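Local coordinates for hypothetical membrane protein (Corynebacterium glutamicum, PDB 6JSA) that binds heme through its C-terminal HtaA domain, the part crystallised here, and probably hands it on within the heme uptake machinery of Corynebacteria, at residues 3-8 against 162-166; 19-23 against 38-43. One frame throughout, in Å; residues are numbered along the deposited sequence.

Interaction 1. Residues 3-8 against 162-166; sequences LGVTQA and SATLG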
loop_
_atom_site.group_PDB
_atom_site.type_symbol
_atom_site.label_atom_id
_atom_site.label_comp_id
_atom_site.label_asym_id
_atom_site.label_seq_id
_atom_site.Cartn_x
_atom_site.Cartn_y
_atom_site.Cartn_z
ATOM N N LEU A 3 -19.827 -9.497 -6.280
ATOM C CA LEU A 3 -18.962 -10.523 -6.840
ATOM C C LEU A 3 -17.758 -10.706 -5.932
ATOM O O LEU A 3 -17.182 -9.730 -5.451
ATOM C CB LEU A 3 -18.483 -10.102 -8.232
ATOM C CG LEU A 3 -19.571 -9.910 -9.288
ATOM C CD1 LEU A 3 -19.044 -9.055 -10.432
ATOM C CD2 LEU A 3 -20.041 -11.256 -9.796
ATOM N N GLY A 4 -17.375 -11.950 -5.698
ATOM C CA GLY A 4 -16.219 -12.221 -4.878
ATOM C C GLY A 4 -14.931 -12.189 -5.681
ATOM O O GLY A 4 -14.912 -12.477 -6.872
ATOM N N VAL A 5 -13.844 -11.816 -5.010
ATOM C CA VAL A 5 -12.531 -11.912 -5.627
ATOM C C VAL A 5 -12.126 -13.377 -5.704
ATOM O O VAL A 5 -12.183 -14.109 -4.706
ATOM C CB VAL A 5 -11.507 -11.091 -4.829
ATOM C CG1 VAL A 5 -10.082 -11.435 -5.269
ATOM C CG2 VAL A 5 -11.782 -9.606 -5.001
ATOM N N THR A 6 -11.734 -13.818 -6.896
ATOM C CA THR A 6 -11.149 -15.152 -7.062
ATOM C C THR A 6 -9.649 -15.064 -6.786
ATOM O O THR A 6 -9.166 -15.559 -5.763
ATOM C CB THR A 6 -11.472 -15.693 -8.455
ATOM O OG1 THR A 6 -12.897 -15.687 -8.647
ATOM C CG2 THR A 6 -10.948 -17.113 -8.601
ATOM N N GLN A 7 -8.907 -14.413 -7.684
ATOM C CA GLN A 7 -7.486 -14.157 -7.502
ATOM C C GLN A 7 -7.230 -12.684 -7.760
ATOM O O GLN A 7 -7.670 -12.151 -8.782
ATOM C CB GLN A 7 -6.651 -14.950 -8.508
ATOM C CG GLN A 7 -5.163 -14.673 -8.404
ATOM C CD GLN A 7 -4.573 -15.255 -7.133
ATOM O OE1 GLN A 7 -4.560 -16.473 -6.969
ATOM N NE2 GLN A 7 -4.119 -14.399 -6.220
ATOM N N ALA A 8 -6.498 -12.037 -6.855
ATOM C CA ALA A 8 -6.074 -10.661 -7.058
ATOM C C ALA A 8 -4.564 -10.558 -6.914
ATOM O O ALA A 8 -3.914 -11.360 -6.234
ATOM C CB ALA A 8 -6.716 -9.703 -6.051
ATOM N N SER A 162 -5.006 -6.120 -10.341
ATOM C CA SER A 162 -5.906 -6.842 -11.215
ATOM C C SER A 162 -6.504 -7.988 -10.421
ATOM O O SER A 162 -5.868 -8.531 -9.517
ATOM C CB SER A 162 -5.188 -7.335 -12.471
ATOM O OG SER A 162 -4.147 -8.226 -12.149
ATOM N N ALA A 163 -7.737 -8.344 -10.760
ATOM C CA ALA A 163 -8.436 -9.390 -10.038
ATOM C C ALA A 163 -9.370 -10.119 -10.987
ATOM O O ALA A 163 -9.982 -9.512 -11.867
ATOM C CB ALA A 163 -9.237 -8.825 -8.861
ATOM N N THR A 164 -9.470 -11.427 -10.810
ATOM C CA THR A 164 -10.573 -12.172 -11.383
ATOM C C THR A 164 -11.697 -12.198 -10.355
ATOM O O THR A 164 -11.457 -12.209 -9.143
ATOM C CB THR A 164 -10.143 -13.591 -11.757
ATOM O OG1 THR A 164 -9.472 -14.188 -10.645
ATOM C CG2 THR A 164 -9.209 -13.569 -12.963
ATOM N N LEU A 165 -12.929 -12.167 -10.852
ATOM C CA LEU A 165 -14.122 -12.115 -10.020
ATOM C C LEU A 165 -15.012 -13.316 -10.307
ATOM O O LEU A 165 -15.085 -13.799 -11.440
ATOM C CB LEU A 165 -14.926 -10.839 -10.288
ATOM C CG LEU A 165 -14.186 -9.510 -10.109
ATOM C CD1 LEU A 165 -15.123 -8.342 -10.381
ATOM C CD2 LEU A 165 -13.559 -9.395 -8.716
ATOM N N GLY A 166 -15.700 -13.784 -9.272
ATOM C CA GLY A 166 -16.602 -14.915 -9.419
ATOM C C GLY A 166 -17.773 -14.866 -8.457
ATOM O O GLY A 166 -18.045 -13.828 -7.849
HETATM O O HOH W 1 -13.201 -16.347 -11.393
#

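Interaction 2. Residues 19-23 against 38-43; sequences QNYIR and FDNQQF. With HEM (protoporphyrin IX containing Fe), chain B.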
loop_
_atom_site.group_PDB
_atom_site.type_symbol
_atom_site.label_atom_id
_atom_site.label_comp_id
_atom_site.label_asym_id
_atom_site.label_seq_id
_atom_site.Cartn_x
_atom_site.Cartn_y
_atom_site.Cartn_z
ATOM N N GLN A 19 12.518 3.700 -1.238
ATOM C CA GLN A 19 13.328 2.494 -1.419
ATOM C C GLN A 19 14.798 2.848 -1.570
ATOM O O GLN A 19 15.669 2.218 -0.959
ATOM C CB GLN A 19 12.897 1.741 -2.671
ATOM C CG GLN A 19 11.576 1.024 -2.595
ATOM C CD GLN A 19 11.250 0.364 -3.921
ATOM O OE1 GLN A 19 12.147 -0.030 -4.666
ATOM N NE2 GLN A 19 9.969 0.260 -4.232
ATOM N N ASN A 20 15.092 3.835 -2.413
ATOM C CA ASN A 20 16.481 4.165 -2.695
ATOM C C ASN A 20 17.150 4.787 -1.484
ATOM O O ASN A 20 18.345 4.573 -1.265
ATOM C CB ASN A 20 16.557 5.076 -3.921
ATOM C CG ASN A 20 16.034 4.396 -5.174
ATOM O OD1 ASN A 20 15.997 3.163 -5.250
ATOM N ND2 ASN A 20 15.638 5.185 -6.165
ATOM N N TYR A 21 16.387 5.533 -0.685
ATOM C CA TYR A 21 16.897 6.045 0.580
ATOM C C TYR A 21 17.192 4.904 1.549
ATOM O O TYR A 21 18.276 4.842 2.144
ATOM C CB TYR A 21 15.877 7.023 1.163
ATOM C CG TYR A 21 16.041 7.294 2.632
ATOM C CD1 TYR A 21 17.141 7.995 3.110
ATOM C CD2 TYR A 21 15.089 6.857 3.544
ATOM C CE1 TYR A 21 17.282 8.247 4.454
ATOM C CE2 TYR A 21 15.217 7.108 4.887
ATOM C CZ TYR A 21 16.320 7.798 5.334
ATOM O OH TYR A 21 16.462 8.032 6.664
ATOM N N ILE A 22 16.239 3.983 1.716
ATOM C CA ILE A 22 16.426 2.879 2.657
ATOM C C ILE A 22 17.686 2.088 2.318
ATOM O O ILE A 22 18.476 1.738 3.202
ATOM C CB ILE A 22 15.183 1.973 2.680
ATOM C CG1 ILE A 22 14.020 2.683 3.378
ATOM C CG2 ILE A 22 15.510 0.631 3.322
ATOM C CD1 ILE A 22 14.206 2.880 4.871
ATOM N N ARG A 23 17.888 1.788 1.036
ATOM C CA ARG A 23 19.015 0.970 0.604
ATOM C C ARG A 23 20.281 1.777 0.365
ATOM O O ARG A 23 21.332 1.184 0.099
ATOM C CB ARG A 23 18.638 0.180 -0.657
ATOM C CG ARG A 23 17.468 -0.771 -0.419
ATOM C CD ARG A 23 17.366 -1.865 -1.464
ATOM N NE ARG A 23 16.827 -1.394 -2.737
ATOM C CZ ARG A 23 16.513 -2.202 -3.746
ATOM N NH1 ARG A 23 16.675 -3.519 -3.623
ATOM N NH2 ARG A 23 16.029 -1.700 -4.872
ATOM N N PHE A 38 8.788 -8.949 -4.677
ATOM C CA PHE A 38 9.412 -7.706 -5.131
ATOM C C PHE A 38 9.937 -7.875 -6.550
ATOM O O PHE A 38 10.705 -8.801 -6.822
ATOM C CB PHE A 38 10.550 -7.289 -4.186
ATOM C CG PHE A 38 11.150 -5.944 -4.499
ATOM C CD1 PHE A 38 10.461 -4.769 -4.215
ATOM C CD2 PHE A 38 12.402 -5.852 -5.084
ATOM C CE1 PHE A 38 11.027 -3.520 -4.501
ATOM C CE2 PHE A 38 12.972 -4.613 -5.362
ATOM C CZ PHE A 38 12.277 -3.453 -5.082
ATOM N N ASP A 39 9.536 -6.973 -7.440
ATOM C CA ASP A 39 9.920 -6.993 -8.845
ATOM C C ASP A 39 9.554 -5.637 -9.431
ATOM O O ASP A 39 8.589 -5.010 -8.981
ATOM C CB ASP A 39 9.158 -8.098 -9.593
ATOM C CG ASP A 39 9.859 -8.549 -10.857
ATOM O OD1 ASP A 39 11.100 -8.449 -10.922
ATOM O OD2 ASP A 39 9.158 -9.012 -11.781
ATOM N N ASN A 40 10.322 -5.191 -10.429
ATOM C CA ASN A 40 10.067 -3.895 -11.068
ATOM C C ASN A 40 10.049 -2.752 -10.054
ATOM O O ASN A 40 9.303 -1.786 -10.208
ATOM C CB ASN A 40 8.762 -3.911 -11.886
ATOM C CG ASN A 40 8.582 -2.660 -12.732
ATOM O OD1 ASN A 40 9.512 -2.201 -13.388
ATOM N ND2 ASN A 40 7.380 -2.090 -12.697
ATOM N N GLN A 41 10.852 -2.850 -8.993
ATOM C CA GLN A 41 10.868 -1.841 -7.934
ATOM C C GLN A 41 9.481 -1.646 -7.321
ATOM O O GLN A 41 9.130 -0.552 -6.867
ATOM C CB GLN A 41 11.503 -0.525 -8.395
ATOM C CG GLN A 41 12.925 -0.727 -8.845
ATOM C CD GLN A 41 13.515 0.520 -9.414
ATOM O OE1 GLN A 41 13.397 0.789 -10.610
ATOM N NE2 GLN A 41 14.171 1.299 -8.563
ATOM N N GLN A 42 8.688 -2.717 -7.309
ATOM C CA GLN A 42 7.351 -2.697 -6.731
ATOM C C GLN A 42 7.192 -3.918 -5.844
ATOM O O GLN A 42 7.527 -5.037 -6.250
ATOM C CB GLN A 42 6.256 -2.716 -7.803
ATOM C CG GLN A 42 6.264 -1.504 -8.701
ATOM C CD GLN A 42 5.191 -1.601 -9.756
ATOM O OE1 GLN A 42 5.300 -2.397 -10.687
ATOM N NE2 GLN A 42 4.134 -0.817 -9.601
ATOM N N PHE A 43 6.667 -3.710 -4.644
ATOM C CA PHE A 43 6.240 -4.835 -3.829
ATOM C C PHE A 43 5.053 -5.528 -4.486
ATOM O O PHE A 43 4.207 -4.889 -5.123
ATOM C CB PHE A 43 5.972 -4.364 -2.402
ATOM C CG PHE A 43 7.186 -3.721 -1.791
ATOM C CD1 PHE A 43 8.230 -4.509 -1.320
ATOM C CD2 PHE A 43 7.334 -2.340 -1.774
ATOM C CE1 PHE A 43 9.378 -3.934 -0.803
ATOM C CE2 PHE A 43 8.483 -1.752 -1.259
ATOM C CZ PHE A 43 9.509 -2.552 -0.765
HETATM C CHA HEM B . 15.319 11.212 4.365
HETATM C CHB HEM B . 18.307 11.409 8.160
HETATM C CHC HEM B . 15.309 8.546 10.657
HETATM C CHD HEM B . 12.146 8.670 7.008
HETATM C C1A HEM B . 16.405 11.485 5.163
HETATM C C2A HEM B . 17.581 12.231 4.759
HETATM C C3A HEM B . 18.415 12.291 5.800
HETATM C C4A HEM B . 17.775 11.596 6.905
HETATM C CMA HEM B . 19.806 12.970 5.850
HETATM C CAA HEM B . 17.810 12.775 3.341
HETATM C CBA HEM B . 18.244 11.562 2.509
HETATM C CGA HEM B . 18.424 11.910 1.055
HETATM O O1A HEM B . 17.870 12.936 0.597
HETATM O O2A HEM B . 19.111 11.141 0.340
HETATM C C1B HEM B . 17.792 10.604 9.150
HETATM C C2B HEM B . 18.447 10.243 10.390
HETATM C C3B HEM B . 17.614 9.454 11.089
HETATM C C4B HEM B . 16.411 9.292 10.295
HETATM C CMB HEM B . 19.853 10.737 10.770
HETATM C CAB HEM B . 17.787 8.776 12.468
HETATM C CBB HEM B . 18.904 8.777 13.205
HETATM C C1C HEM B . 14.170 8.354 9.906
HETATM C C2C HEM B . 12.979 7.665 10.353
HETATM C C3C HEM B . 12.108 7.666 9.341
HETATM C C4C HEM B . 12.709 8.393 8.232
HETATM C CMC HEM B . 12.790 7.012 11.739
HETATM C CAC HEM B . 10.697 7.031 9.381
HETATM C CBC HEM B . 10.223 6.342 8.330
HETATM C C1D HEM B . 12.727 9.390 5.992
HETATM C C2D HEM B . 12.106 9.682 4.724
HETATM C C3D HEM B . 12.974 10.379 3.992
HETATM C C4D HEM B . 14.185 10.543 4.768
HETATM C CMD HEM B . 10.685 9.256 4.323
HETATM C CAD HEM B . 12.758 10.895 2.554
HETATM C CBD HEM B . 13.339 9.845 1.598
HETATM C CGD HEM B . 13.061 10.246 0.172
HETATM O O1D HEM B . 13.845 11.042 -0.403
HETATM O O2D HEM B . 12.047 9.767 -0.395
HETATM N NA HEM B . 16.551 11.109 6.483
HETATM N NB HEM B . 16.554 9.995 9.118
HETATM N NC HEM B . 13.971 8.792 8.605
HETATM N ND HEM B . 14.002 9.929 5.995
HETATM FE FE HEM B . 15.401 9.696 7.448
HETATM O O HOH W 2 14.587 0.750 -5.715
HETATM O O HOH W 3 14.836 4.154 -8.845
#

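Interaction 1. Residues 3-8 against 162-166
An antiparallel strand pair, broken by a beta bulge, joins the two ends of the modelled chain: residues 3-8 run against the last strand, with Val-5 facing Leu-165 and Ala-8 facing Ala-163, both as non-hydrogen-bonded pairs. Two residues lie between Val-5 and Ala-8 but only Thr-164 between their partners, and the extra residue is taken up where the chain turns a corner at Thr-6 and Gln-7. Gly-4 and Gly-166 close the outer end with two backbone bonds, of which Gly-166 N to Gly-4 O (2.8 Å) is the straighter. Thr-164 grips both corner residues. Its backbone O receives Thr-6 N at 2.8 Å, its N is given to Gln-7 O, and its hydroxyl OG1 accepts Gln-7 N at 3.0 Å. That last bond depends on the torsion of Thr-164, which sets OG1 between its own N and carbonyl carbon (chi1 50°), facing the corner; the hydroxyl thus serves a backbone N-H within the bulge. The Thr-6 side chain meets that of Thr-164 obliquely, CB lying 3.3 Å from Thr-164 OG1, while water 1 links Thr-6 OG1 to Leu-165 O. Leu-165 carries the apolar side. Its CD1 meets Leu-3 CD1 at 4.0 Å, the two side chains crossing at about a right angle, and its other branch, CD2, lies 4.1 Å from Val-5 CG2. Farther along, the methyls of Ala-8 and Ala-163 touch, CB to CB 3.9 Å. Strand 3-12 is flanked on its other edge by strand 42-53, through backbone bonds of Leu-3 to Val-52 and Val-5 to Gly-50, whereas strand 159-165 continues the pairing into strand 129-138 at Ala-130; Val-5 and Ala-8 also rest on Ile-61 of strand 58-62.

Interaction 2. Residues 19-23 against 38-43
Helical residues 19-23 face a tight turn between two antiparallel strands, the backbones staying well apart: the nearest CA atoms, of Gln-19 and Gln-41, are 8.2 Å from each other. The turn is closed by paired backbone bonds between Asp-39 and Gln-42, with Asn-40 and Gln-41 both at positive phi, as in a type I' hairpin. Gln-19 bridges the gap. Its chain runs extended beyond CG (chi2 178°), carrying the amide to the turn, where NE2 donates to Gln-41 O at 2.9 Å in a nearly straight bond. The acceptor lies close to the amide plane of Gln-19, but the donor sits above the carbonyl plane of Gln-41. NE2 also bonds to Gly-13 O, so two carbonyls fix the rotation of this buried amide. Its OE1 points at the edge of the Phe-38 ring, in the ring plane and 3.5 Å from CZ, with amide and ring planes 68° apart. The same oxygen accepts from water 2, which also donates to Asn-20 OD1 and accepts from Arg-23 NH2 and Gln-41 NE2. This water is therefore gripped by four side chains, and water 3 adds a second bridge between Asn-20 ND2 and Gln-41 NE2. Phe-38 in turn lies with CD1 over one face of the Phe-43 ring, and Trp-31 meets both rings. On the heme side of the helix, Tyr-21, its CG anti to the backbone N (chi1 161°), binds the iron through OH at 2.1 Å. His-72 NE2 is hydrogen-bonded to that oxygen, while Ser-17 and Tyr-150 are hydrogen-bonded to the heme. A heme iron bound by a tyrosine whose oxygen is hydrogen-bonded to a histidine recalls the hemophore HasA; here the tyrosine sits on a short helix.

In the fold
The two contacts lie toward different ends of the beta-rich HtaA domain, their centres 27 Å apart and their nearest atoms about 10 Å apart, without touching. Interaction 1 brings the first strand together with the last; interaction 2 is nested inside the long loop of chain so closed. Strand 3-12 leads directly into helix 16-23, which carries the iron-binding tyrosine, and strand 42-53, which starts just after the turn of interaction 2, pairs with strand 3-12. Both contacts therefore reach the same sheet through neighbouring strands, one away from the heme and the other beside it, and the chain termini close the strand framework far from the heme site.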